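Local coordinates for protein (R)-specific secondary-alkylsulfatase (Pseudomonas sp., PDB 4AXH) that hydrolyses (R)-secondary-alkyl sulfates with strict inversion of configuration, using a zinc-dependent metallo-beta-lactamase-type site, to give (S)-alcohols and sulfate, at residues Y89-D94 / A243-G248; D96-V101 / R239-Q244; L111-G116 / L249-A254. One frame throughout, in Å; residues are numbered along the deposited sequence.

Interaction 1 (Y89-D94 / A243-G248); sequences YQFLND and AQVDSG
Tyr89 and Gln244 meet through the phenol hydroxyl and the carboxamide oxygen, which lies at the edge of the ring, in its plane, while the amide itself is turned 76° from the ring. Tyr89 OH donates a hydrogen bond to Gln244 OE1, modelled at 2.4 Å, a length too short to be trusted at this resolution. A chain bent at chi2 (-92°) brings the Gln244 amide round to the phenol. Its other end, NE2, is bound to Asn519 OD1 and Lys251 O, which fixes the rotation of the amide and leaves the oxygen facing the tyrosine. Farther back along the same ring, Val245 O comes within 3.3 Å of Tyr89 CD1. This carbonyl also lies 3.6 Å from Leu92 CD1, so it sits among carbon atoms on this side.

Phe91 makes the apolar half of the contact. Its side chain and that of Val245 cross at about a right angle, and Val245 CG1 meets the edge of the ring near its plane, 3.6 Å from Phe91 CE2. Phe91 CG stands between its own backbone N and carbonyl carbon (chi1 61°), an orientation that carries the ring across to the valine.

The 3-10 segment that runs through residues 90-92 sets Phe91 and Leu92 beside the Tyr89 ring, all three directed at 243-248. Beyond the contact, Asp246 OD1 pairs with Lys251, while OD2 takes the Gly248 N-H at 3.0 Å from above the carboxylate plane. That bond defines an Asx turn in the long connection between helix 222-233 and strand 266-268 of the metallo-beta-lactamase domain, with the Asp246 side chain about 8 Å from that of the sulfate-binding Tyr417.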
ATOM      1  N   TYR A  89      -0.854  34.214 -14.165  1.00 42.14           N
ATOM      2  CA  TYR A  89       0.545  33.896 -13.905  1.00 40.30           C
ATOM      3  C   TYR A  89       1.553  34.840 -14.586  1.00 47.49           C
ATOM      4  O   TYR A  89       2.722  34.486 -14.734  1.00 46.12           O
ATOM      5  CB  TYR A  89       0.823  32.423 -14.220  1.00 38.52           C
ATOM      6  CG  TYR A  89      -0.010  31.480 -13.390  1.00 37.43           C
ATOM      7  CD1 TYR A  89       0.338  31.182 -12.073  1.00 38.89           C
ATOM      8  CD2 TYR A  89      -1.152  30.881 -13.915  1.00 36.84           C
ATOM      9  CE1 TYR A  89      -0.450  30.329 -11.288  1.00 39.48           C
ATOM     10  CE2 TYR A  89      -1.942  30.018 -13.147  1.00 36.15           C
ATOM     11  CZ  TYR A  89      -1.595  29.757 -11.828  1.00 45.47           C
ATOM     12  OH  TYR A  89      -2.371  28.914 -11.067  1.00 49.84           O
ATOM     13  N   GLN A  90       1.108  36.063 -14.940  1.00 48.15           N
ATOM     14  CA  GLN A  90       1.909  37.103 -15.593  1.00 48.82           C
ATOM     15  C   GLN A  90       3.145  37.540 -14.778  1.00 53.99           C
ATOM     16  O   GLN A  90       4.195  37.799 -15.368  1.00 54.48           O
ATOM     17  CB  GLN A  90       1.044  38.310 -15.935  1.00 50.29           C
ATOM     18  CG  GLN A  90       1.566  39.078 -17.142  1.00 82.55           C
ATOM     19  CD  GLN A  90       0.848  38.697 -18.402  1.00117.18           C
ATOM     20  OE1 GLN A  90       0.022  39.466 -18.916  1.00117.72           O
ATOM     21  NE2 GLN A  90       1.154  37.515 -18.939  1.00109.57           N
ATOM     22  N   PHE A  91       3.026  37.584 -13.435  1.00 48.80           N
ATOM     23  CA  PHE A  91       4.100  37.939 -12.498  1.00 47.78           C
ATOM     24  C   PHE A  91       5.371  37.086 -12.662  1.00 53.49           C
ATOM     25  O   PHE A  91       6.456  37.505 -12.224  1.00 55.99           O
ATOM     26  CB  PHE A  91       3.588  37.869 -11.043  1.00 48.95           C
ATOM     27  CG  PHE A  91       3.100  36.506 -10.609  1.00 50.53           C
ATOM     28  CD1 PHE A  91       1.813  36.072 -10.913  1.00 53.92           C
ATOM     29  CD2 PHE A  91       3.910  35.666  -9.872  1.00 52.06           C
ATOM     30  CE1 PHE A  91       1.367  34.809 -10.509  1.00 54.12           C
ATOM     31  CE2 PHE A  91       3.457  34.409  -9.469  1.00 55.08           C
ATOM     32  CZ  PHE A  91       2.196  33.980  -9.802  1.00 52.85           C
ATOM     33  N   LEU A  92       5.240  35.897 -13.289  1.00 46.61           N
ATOM     34  CA  LEU A  92       6.343  34.960 -13.484  1.00 44.86           C
ATOM     35  C   LEU A  92       7.186  35.260 -14.698  1.00 49.37           C
ATOM     36  O   LEU A  92       8.372  34.919 -14.709  1.00 49.30           O
ATOM     37  CB  LEU A  92       5.812  33.512 -13.587  1.00 43.90           C
ATOM     38  CG  LEU A  92       5.237  32.908 -12.331  1.00 46.74           C
ATOM     39  CD1 LEU A  92       4.359  31.711 -12.652  1.00 45.50           C
ATOM     40  CD2 LEU A  92       6.337  32.555 -11.344  1.00 46.93           C
ATOM     41  N   ASN A  93       6.570  35.824 -15.736  1.00 46.42           N
ATOM     42  CA  ASN A  93       7.205  36.061 -17.023  1.00 47.84           C
ATOM     43  C   ASN A  93       8.396  36.995 -17.120  1.00 56.17           C
ATOM     44  O   ASN A  93       8.304  38.204 -16.817  1.00 54.34           O
ATOM     45  CB  ASN A  93       6.174  36.351 -18.112  1.00 50.97           C
ATOM     46  CG  ASN A  93       5.374  35.158 -18.575  1.00 63.49           C
ATOM     47  OD1 ASN A  93       5.920  33.958 -18.392  1.00 39.39           O
ATOM     48  ND2 ASN A  93       4.286  35.307 -19.149  1.00 60.96           N
ATOM     49  N   ASP A  94       9.515  36.406 -17.633  1.00 56.72           N
ATOM     50  CA  ASP A  94      10.806  37.047 -17.926  1.00 57.80           C
ATOM     51  C   ASP A  94      11.286  37.957 -16.776  1.00 62.12           C
ATOM     52  O   ASP A  94      11.517  39.162 -16.942  1.00 62.54           O
ATOM     53  CB  ASP A  94      10.773  37.754 -19.308  1.00 60.40           C
ATOM     54  CG  ASP A  94      10.531  36.827 -20.502  1.00 77.19           C
ATOM     55  OD1 ASP A  94      11.288  35.826 -20.650  1.00 86.61           O
ATOM     56  OD2 ASP A  94       9.596  37.108 -21.297  1.00 76.98           O
ATOM     57  N   ALA A 243       1.299  33.647  -2.912  1.00 39.68           N
ATOM     58  CA  ALA A 243       0.302  32.571  -2.885  1.00 37.84           C
ATOM     59  C   ALA A 243       0.565  31.414  -3.942  1.00 42.07           C
ATOM     60  O   ALA A 243       1.688  30.897  -3.988  1.00 42.27           O
ATOM     61  CB  ALA A 243      -1.089  33.163  -3.020  1.00 37.17           C
ATOM     62  N   GLN A 244      -0.451  31.013  -4.766  1.00 35.15           N
ATOM     63  CA  GLN A 244      -0.331  29.949  -5.757  1.00 34.42           C
ATOM     64  C   GLN A 244       0.513  30.362  -6.949  1.00 38.96           C
ATOM     65  O   GLN A 244       0.233  31.382  -7.566  1.00 40.42           O
ATOM     66  CB  GLN A 244      -1.711  29.482  -6.220  1.00 35.84           C
ATOM     67  CG  GLN A 244      -1.803  27.976  -6.499  1.00 29.87           C
ATOM     68  CD  GLN A 244      -1.513  27.640  -7.935  1.00 33.53           C
ATOM     69  OE1 GLN A 244      -1.657  28.462  -8.850  1.00 25.04           O
ATOM     70  NE2 GLN A 244      -1.112  26.422  -8.164  1.00 20.49           N
ATOM     71  N   VAL A 245       1.555  29.581  -7.279  1.00 33.29           N
ATOM     72  CA  VAL A 245       2.420  29.922  -8.404  1.00 32.75           C
ATOM     73  C   VAL A 245       2.482  28.871  -9.521  1.00 36.59           C
ATOM     74  O   VAL A 245       2.657  29.239 -10.686  1.00 36.37           O
ATOM     75  CB  VAL A 245       3.842  30.407  -7.996  1.00 37.54           C
ATOM     76  CG1 VAL A 245       3.778  31.666  -7.152  1.00 37.97           C
ATOM     77  CG2 VAL A 245       4.652  29.319  -7.300  1.00 36.76           C
ATOM     78  N   ASP A 246       2.384  27.571  -9.165  1.00 32.67           N
ATOM     79  CA  ASP A 246       2.511  26.453 -10.097  1.00 30.73           C
ATOM     80  C   ASP A 246       2.057  25.148  -9.442  1.00 30.85           C
ATOM     81  O   ASP A 246       1.889  25.083  -8.220  1.00 28.46           O
ATOM     82  CB  ASP A 246       3.999  26.322 -10.531  1.00 32.17           C
ATOM     83  CG  ASP A 246       4.222  25.524 -11.795  1.00 38.61           C
ATOM     84  OD1 ASP A 246       3.724  25.946 -12.855  1.00 36.10           O
ATOM     85  OD2 ASP A 246       4.946  24.500 -11.733  1.00 47.52           O
ATOM     86  N   SER A 247       1.891  24.097 -10.265  1.00 28.37           N
ATOM     87  CA  SER A 247       1.527  22.774  -9.769  1.00 29.65           C
ATOM     88  C   SER A 247       2.481  21.659 -10.259  1.00 34.69           C
ATOM     89  O   SER A 247       2.110  20.479 -10.281  1.00 35.90           O
ATOM     90  CB  SER A 247       0.052  22.461 -10.001  1.00 33.93           C
ATOM     91  OG  SER A 247      -0.762  23.206  -9.108  1.00 41.87           O
ATOM     92  N   GLY A 248       3.726  22.047 -10.557  1.00 28.82           N
ATOM     93  CA  GLY A 248       4.795  21.134 -10.929  1.00 27.56           C
ATOM     94  C   GLY A 248       4.711  20.669 -12.349  1.00 31.74           C
ATOM     95  O   GLY A 248       5.548  21.053 -13.160  1.00 31.74           O
TER

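Interaction 2 (D96-V101 / R239-Q244); sequences DAADTV and RGAQAQ
Thr100 and Ala241 join two type I beta turns, Ala98-Val101 and Gly240-Ala243, that face one another from separate loops of the chain. Each turn is closed by its own backbone bond, Val101 N to Ala98 O at 3.3 Å and Ala243 N to Gly240 O at 2.8 Å. The close-packed part centres on Ala241. Its methyl lies 3.8 Å from the methyl of Ala98, CB to CB, and its carbonyl oxygen is shared by two neighbours: the Thr100 hydroxyl bonds to it, and Val101 CG1 lies 3.5 Å from the same Ala241 O.

On the side of Gln242 the fit slackens. Gln242 directs its CB away from 96-101, and its aliphatic CG merely grazes Thr100, 4.1 Å from OG1, as the two side chains pass at a slant. The amide beyond is engaged elsewhere, with NE2 bound to Tyr510 OH and Ser34 O. Arg518 ties the two loops together a second time, NH1 to Thr100 O and NE to Ala243 O.

Thr100 reaches its acceptor because OG1 stands between the backbone N and the carbonyl carbon (chi1 65°), with the CG2 methyl turned toward Gln242. The resulting bond from Thr100 OG1 to Ala241 O measures 2.7 Å, and the hydroxyl stands well above the carbonyl plane, 66° out of it, at a C=O...O angle of 112°.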
ATOM      1  N   ASP A  96      13.055  37.135 -12.353  1.00 52.24           N
ATOM      2  CA  ASP A  96      13.722  36.178 -11.452  1.00 48.92           C
ATOM      3  C   ASP A  96      12.879  36.054 -10.196  1.00 46.47           C
ATOM      4  O   ASP A  96      11.986  36.871  -9.973  1.00 46.89           O
ATOM      5  CB  ASP A  96      15.173  36.578 -11.129  1.00 49.80           C
ATOM      6  CG  ASP A  96      16.241  36.276 -12.185  1.00 63.17           C
ATOM      7  OD1 ASP A  96      15.889  36.163 -13.391  1.00 62.18           O
ATOM      8  OD2 ASP A  96      17.448  36.218 -11.812  1.00 67.30           O
ATOM      9  N   ALA A  97      13.113  35.025  -9.412  1.00 39.45           N
ATOM     10  CA  ALA A  97      12.318  34.722  -8.228  1.00 39.77           C
ATOM     11  C   ALA A  97      12.196  35.798  -7.153  1.00 47.91           C
ATOM     12  O   ALA A  97      13.172  36.496  -6.824  1.00 48.13           O
ATOM     13  CB  ALA A  97      12.755  33.394  -7.607  1.00 39.94           C
ATOM     14  N   ALA A  98      10.983  35.878  -6.573  1.00 45.85           N
ATOM     15  CA  ALA A  98      10.662  36.730  -5.436  1.00 45.24           C
ATOM     16  C   ALA A  98      11.265  36.020  -4.201  1.00 52.75           C
ATOM     17  O   ALA A  98      11.572  34.817  -4.265  1.00 51.80           O
ATOM     18  CB  ALA A  98       9.156  36.834  -5.292  1.00 45.31           C
ATOM     19  N   ASP A  99      11.453  36.762  -3.085  1.00 52.49           N
ATOM     20  CA  ASP A  99      11.999  36.234  -1.822  1.00 52.91           C
ATOM     21  C   ASP A  99      11.016  35.224  -1.194  1.00 52.52           C
ATOM     22  O   ASP A  99      11.422  34.365  -0.404  1.00 50.74           O
ATOM     23  CB  ASP A  99      12.263  37.403  -0.847  1.00 56.58           C
ATOM     24  CG  ASP A  99      13.274  38.427  -1.332  1.00 81.93           C
ATOM     25  OD1 ASP A  99      13.036  39.040  -2.399  1.00 92.32           O
ATOM     26  OD2 ASP A  99      14.296  38.639  -0.629  1.00 85.00           O
ATOM     27  N   THR A 100       9.716  35.360  -1.555  1.00 46.91           N
ATOM     28  CA  THR A 100       8.584  34.550  -1.093  1.00 45.51           C
ATOM     29  C   THR A 100       8.347  33.263  -1.935  1.00 49.27           C
ATOM     30  O   THR A 100       7.363  32.559  -1.705  1.00 51.23           O
ATOM     31  CB  THR A 100       7.333  35.411  -0.992  1.00 47.46           C
ATOM     32  OG1 THR A 100       6.996  35.849  -2.288  1.00 48.37           O
ATOM     33  CG2 THR A 100       7.504  36.597  -0.081  1.00 46.84           C
ATOM     34  N   VAL A 101       9.227  32.959  -2.910  1.00 41.62           N
ATOM     35  CA  VAL A 101       9.146  31.717  -3.675  1.00 39.31           C
ATOM     36  C   VAL A 101      10.514  31.141  -4.039  1.00 41.02           C
ATOM     37  O   VAL A 101      11.355  31.846  -4.578  1.00 39.83           O
ATOM     38  CB  VAL A 101       8.028  31.572  -4.758  1.00 40.46           C
ATOM     39  CG1 VAL A 101       7.689  32.889  -5.428  1.00 40.06           C
ATOM     40  CG2 VAL A 101       8.297  30.450  -5.741  1.00 38.49           C
ATOM     41  N   ARG A 239      -3.572  33.564  -7.059  1.00 38.07           N
ATOM     42  CA  ARG A 239      -2.323  33.441  -7.795  1.00 36.93           C
ATOM     43  C   ARG A 239      -1.479  34.654  -7.434  1.00 48.67           C
ATOM     44  O   ARG A 239      -2.027  35.735  -7.159  1.00 50.40           O
ATOM     45  CB  ARG A 239      -2.542  33.333  -9.317  1.00 28.64           C
ATOM     46  CG  ARG A 239      -3.726  32.453  -9.790  1.00 28.71           C
ATOM     47  CD  ARG A 239      -3.904  31.148  -9.020  1.00 35.96           C
ATOM     48  NE  ARG A 239      -5.104  30.403  -9.403  1.00 32.71           N
ATOM     49  CZ  ARG A 239      -5.572  29.336  -8.758  1.00 50.90           C
ATOM     50  NH1 ARG A 239      -4.978  28.907  -7.646  1.00 23.63           N
ATOM     51  NH2 ARG A 239      -6.654  28.707  -9.200  1.00 63.70           N
ATOM     52  N   GLY A 240      -0.162  34.462  -7.389  1.00 46.64           N
ATOM     53  CA  GLY A 240       0.780  35.510  -7.023  1.00 46.29           C
ATOM     54  C   GLY A 240       1.950  34.957  -6.241  1.00 49.18           C
ATOM     55  O   GLY A 240       1.834  33.882  -5.638  1.00 47.30           O
ATOM     56  N   ALA A 241       3.083  35.715  -6.234  1.00 45.90           N
ATOM     57  CA  ALA A 241       4.361  35.378  -5.586  1.00 44.98           C
ATOM     58  C   ALA A 241       4.249  35.070  -4.103  1.00 49.47           C
ATOM     59  O   ALA A 241       5.115  34.364  -3.574  1.00 49.43           O
ATOM     60  CB  ALA A 241       5.381  36.470  -5.834  1.00 45.66           C
ATOM     61  N   GLN A 242       3.171  35.560  -3.439  1.00 46.20           N
ATOM     62  CA  GLN A 242       2.894  35.319  -2.017  1.00 45.59           C
ATOM     63  C   GLN A 242       1.884  34.173  -1.808  1.00 46.76           C
ATOM     64  O   GLN A 242       1.643  33.777  -0.665  1.00 47.28           O
ATOM     65  CB  GLN A 242       2.411  36.612  -1.337  1.00 46.92           C
ATOM     66  CG  GLN A 242       3.541  37.563  -0.955  1.00 63.24           C
ATOM     67  CD  GLN A 242       3.227  38.323   0.309  1.00 69.04           C
ATOM     68  OE1 GLN A 242       2.983  39.610   0.180  1.00 67.85           O
ATOM     69  NE2 GLN A 242       3.197  37.765   1.408  1.00 43.01           N
ATOM     70  N   ALA A 243       1.299  33.647  -2.912  1.00 39.68           N
ATOM     71  CA  ALA A 243       0.302  32.571  -2.885  1.00 37.84           C
ATOM     72  C   ALA A 243       0.565  31.414  -3.942  1.00 42.07           C
ATOM     73  O   ALA A 243       1.688  30.897  -3.988  1.00 42.27           O
ATOM     74  CB  ALA A 243      -1.089  33.163  -3.020  1.00 37.17           C
ATOM     75  N   GLN A 244      -0.451  31.013  -4.766  1.00 35.15           N
ATOM     76  CA  GLN A 244      -0.331  29.949  -5.757  1.00 34.42           C
ATOM     77  C   GLN A 244       0.513  30.362  -6.949  1.00 38.96           C
ATOM     78  O   GLN A 244       0.233  31.382  -7.566  1.00 40.42           O
ATOM     79  CB  GLN A 244      -1.711  29.482  -6.220  1.00 35.84           C
ATOM     80  CG  GLN A 244      -1.803  27.976  -6.499  1.00 29.87           C
ATOM     81  CD  GLN A 244      -1.513  27.640  -7.935  1.00 33.53           C
ATOM     82  OE1 GLN A 244      -1.657  28.462  -8.850  1.00 25.04           O
ATOM     83  NE2 GLN A 244      -1.112  26.422  -8.164  1.00 20.49           N
TER

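Interaction 3 (L111-G116 / L249-A254); sequences LNNIAG and LFKTTA
Lys251 NZ is gripped from several sides after its side chain has run past Asn112 and Asn113: Asp246 OD1 forms a salt bridge with it, and the backbone oxygens Val245 O and Ala109 O accept hydrogen bonds. The Tyr89 ring adds a cation-pi contact. With acceptors and a carboxylate gathered round it in a buried setting, the amine is likely to stay protonated.

The methylene chain does the touching between the two segments. Lys251 CD lies 3.3 Å from Asn112 O and 3.7 Å from Asn112 CB, and CE passes on to the amide end of Asn113, whose side chain crosses the lysine at about a right angle. Successive bends at chi2 and chi3 (-54° and -71°) curl the chain along these asparagines instead of letting it extend. No hydrogen bond joins the two segments directly.

Asn112 nevertheless points its CB at 249-254, with ND2 3.9 Å from Phe250 N. Asn112 ND2 instead bonds to Gly248 O and Asp246 OD2, just before the segment, so Asp246 holds the lysine with one oxygen and the asparagine with the other.

Phe250 turns away from Asn112, its side chain about 4 Å from that of His355, a zinc ligand, and about 6 Å from a bound zinc ion. Asn112 and Asn113 are the central pair of the type I turn Leu111-Ile114, closed by Ile114 N to Leu111 O at 3.0 Å, which leads from the end of helix 103-111 toward strand 116-119, while 249-254 belongs to the connection between helix 222-233 and strand 266-268.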
ATOM      1  N   LEU A 111       8.646  27.763 -16.810  1.00 30.47           N
ATOM      2  CA  LEU A 111       8.628  26.822 -17.918  1.00 29.64           C
ATOM      3  C   LEU A 111       7.189  26.453 -18.255  1.00 33.65           C
ATOM      4  O   LEU A 111       6.794  26.480 -19.415  1.00 34.69           O
ATOM      5  CB  LEU A 111       9.461  25.576 -17.564  1.00 29.68           C
ATOM      6  CG  LEU A 111      10.999  25.702 -17.680  1.00 33.02           C
ATOM      7  CD1 LEU A 111      11.707  24.664 -16.836  1.00 31.08           C
ATOM      8  CD2 LEU A 111      11.449  25.558 -19.085  1.00 35.32           C
ATOM      9  N   ASN A 112       6.387  26.190 -17.226  1.00 31.54           N
ATOM     10  CA  ASN A 112       4.976  25.801 -17.323  1.00 30.82           C
ATOM     11  C   ASN A 112       4.071  26.912 -17.861  1.00 36.18           C
ATOM     12  O   ASN A 112       2.883  26.673 -18.106  1.00 37.66           O
ATOM     13  CB  ASN A 112       4.479  25.237 -15.967  1.00 25.68           C
ATOM     14  CG  ASN A 112       4.964  23.839 -15.673  1.00 39.61           C
ATOM     15  OD1 ASN A 112       5.174  23.039 -16.581  1.00 39.17           O
ATOM     16  ND2 ASN A 112       5.131  23.500 -14.396  1.00 20.25           N
ATOM     17  N   ASN A 113       4.638  28.114 -18.050  1.00 31.73           N
ATOM     18  CA  ASN A 113       3.979  29.294 -18.603  1.00 30.12           C
ATOM     19  C   ASN A 113       4.084  29.293 -20.115  1.00 32.24           C
ATOM     20  O   ASN A 113       3.298  29.979 -20.779  1.00 30.36           O
ATOM     21  CB  ASN A 113       4.588  30.573 -18.057  1.00 30.77           C
ATOM     22  CG  ASN A 113       4.184  30.942 -16.675  1.00 56.16           C
ATOM     23  OD1 ASN A 113       5.011  31.076 -15.788  1.00 79.02           O
ATOM     24  ND2 ASN A 113       2.950  31.279 -16.494  1.00 38.79           N
ATOM     25  N   ILE A 114       5.062  28.533 -20.672  1.00 31.42           N
ATOM     26  CA  ILE A 114       5.254  28.419 -22.123  1.00 32.35           C
ATOM     27  C   ILE A 114       4.096  27.603 -22.692  1.00 35.69           C
ATOM     28  O   ILE A 114       4.173  26.374 -22.777  1.00 34.92           O
ATOM     29  CB  ILE A 114       6.698  27.987 -22.562  1.00 35.99           C
ATOM     30  CG1 ILE A 114       7.742  29.027 -22.081  1.00 37.42           C
ATOM     31  CG2 ILE A 114       6.804  27.869 -24.092  1.00 34.29           C
ATOM     32  CD1 ILE A 114       8.956  28.468 -21.370  1.00 37.70           C
ATOM     33  N   ALA A 115       2.980  28.318 -22.980  1.00 33.78           N
ATOM     34  CA  ALA A 115       1.710  27.742 -23.449  1.00 34.68           C
ATOM     35  C   ALA A 115       1.399  28.046 -24.910  1.00 41.50           C
ATOM     36  O   ALA A 115       1.835  29.075 -25.446  1.00 41.87           O
ATOM     37  CB  ALA A 115       0.565  28.220 -22.575  1.00 34.91           C
ATOM     38  N   GLY A 116       0.647  27.141 -25.535  1.00 37.25           N
ATOM     39  CA  GLY A 116       0.219  27.320 -26.914  1.00 36.55           C
ATOM     40  C   GLY A 116       0.322  26.109 -27.813  1.00 37.64           C
ATOM     41  O   GLY A 116       0.242  24.960 -27.348  1.00 36.96           O
ATOM     42  N   LEU A 249       3.697  19.856 -12.660  1.00 30.03           N
ATOM     43  CA  LEU A 249       3.498  19.325 -14.008  1.00 30.42           C
ATOM     44  C   LEU A 249       2.534  20.152 -14.840  1.00 33.13           C
ATOM     45  O   LEU A 249       2.233  19.786 -15.985  1.00 33.66           O
ATOM     46  CB  LEU A 249       3.046  17.855 -13.955  1.00 30.88           C
ATOM     47  CG  LEU A 249       3.947  16.888 -13.228  1.00 36.45           C
ATOM     48  CD1 LEU A 249       3.270  15.541 -13.106  1.00 36.90           C
ATOM     49  CD2 LEU A 249       5.298  16.765 -13.930  1.00 38.31           C
ATOM     50  N   PHE A 250       2.005  21.233 -14.242  1.00 28.44           N
ATOM     51  CA  PHE A 250       1.059  22.206 -14.833  1.00 27.77           C
ATOM     52  C   PHE A 250       0.898  23.372 -13.895  1.00 31.19           C
ATOM     53  O   PHE A 250       1.501  23.376 -12.827  1.00 32.35           O
ATOM     54  CB  PHE A 250      -0.316  21.582 -15.143  1.00 29.21           C
ATOM     55  CG  PHE A 250      -0.836  20.643 -14.076  1.00 30.50           C
ATOM     56  CD1 PHE A 250      -1.533  21.134 -12.977  1.00 31.77           C
ATOM     57  CD2 PHE A 250      -0.601  19.268 -14.157  1.00 31.31           C
ATOM     58  CE1 PHE A 250      -1.940  20.282 -11.962  1.00 33.72           C
ATOM     59  CE2 PHE A 250      -1.028  18.416 -13.147  1.00 31.54           C
ATOM     60  CZ  PHE A 250      -1.683  18.933 -12.053  1.00 31.59           C
ATOM     61  N   LYS A 251       0.073  24.346 -14.266  1.00 28.00           N
ATOM     62  CA  LYS A 251      -0.153  25.534 -13.439  1.00 27.85           C
ATOM     63  C   LYS A 251      -1.090  25.257 -12.263  1.00 35.68           C
ATOM     64  O   LYS A 251      -0.725  25.543 -11.131  1.00 37.36           O
ATOM     65  CB  LYS A 251      -0.647  26.719 -14.294  1.00 28.90           C
ATOM     66  CG  LYS A 251       0.245  27.153 -15.480  1.00 35.86           C
ATOM     67  CD  LYS A 251       1.701  27.463 -15.128  1.00 40.27           C
ATOM     68  CE  LYS A 251       1.927  28.729 -14.335  1.00 38.61           C
ATOM     69  NZ  LYS A 251       3.077  28.588 -13.409  1.00 40.97           N
ATOM     70  N   THR A 252      -2.289  24.698 -12.530  1.00 33.31           N
ATOM     71  CA  THR A 252      -3.356  24.430 -11.543  1.00 33.79           C
ATOM     72  C   THR A 252      -4.385  23.523 -12.210  1.00 39.09           C
ATOM     73  O   THR A 252      -4.233  23.231 -13.404  1.00 39.81           O
ATOM     74  CB  THR A 252      -4.044  25.777 -11.090  1.00 37.81           C
ATOM     75  OG1 THR A 252      -5.102  25.526 -10.126  1.00 45.30           O
ATOM     76  CG2 THR A 252      -4.557  26.608 -12.275  1.00 27.78           C
ATOM     77  N   THR A 253      -5.438  23.114 -11.466  1.00 35.66           N
ATOM     78  CA  THR A 253      -6.527  22.324 -12.041  1.00 36.61           C
ATOM     79  C   THR A 253      -7.576  23.207 -12.684  1.00 42.28           C
ATOM     80  O   THR A 253      -7.785  24.358 -12.279  1.00 43.34           O
ATOM     81  CB  THR A 253      -7.164  21.310 -11.042  1.00 48.62           C
ATOM     82  OG1 THR A 253      -7.622  21.975  -9.855  1.00 45.01           O
ATOM     83  CG2 THR A 253      -6.233  20.130 -10.709  1.00 46.92           C
ATOM     84  N   ALA A 254      -8.248  22.646 -13.697  1.00 39.45           N
ATOM     85  CA  ALA A 254      -9.310  23.323 -14.431  1.00 38.19           C
ATOM     86  C   ALA A 254     -10.496  23.536 -13.493  1.00 42.49           C
ATOM     87  O   ALA A 254     -10.827  22.675 -12.667  1.00 39.74           O
ATOM     88  CB  ALA A 254      -9.713  22.513 -15.650  1.00 37.94           C
TER

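How the interactions relate
All three contacts lay the connection between helix 222-233 and strand 266-268 against the chain that precedes strand 116-119. Interactions 1 and 2 share Ala243 and Gln244, with centres about 7 Å apart, and Phe91 CE2 touches Ala241 N at 3.5 Å. Interactions 1 and 3, about 9 Å between centres, are joined by the Asp246 OD1-Lys251 NZ salt bridge and a probable hydrogen bond from Asn112 ND2 to Gly248 O, both 2.8 Å. Gln244 NE2 lies 3.1 Å from Lys251 O, linking interactions 2 and 3. Interaction 3 lies nearest the zinc site, where the Leu249 side chain is about 4 Å from that of the sulfate-binding Tyr417; interaction 2 is remote from it.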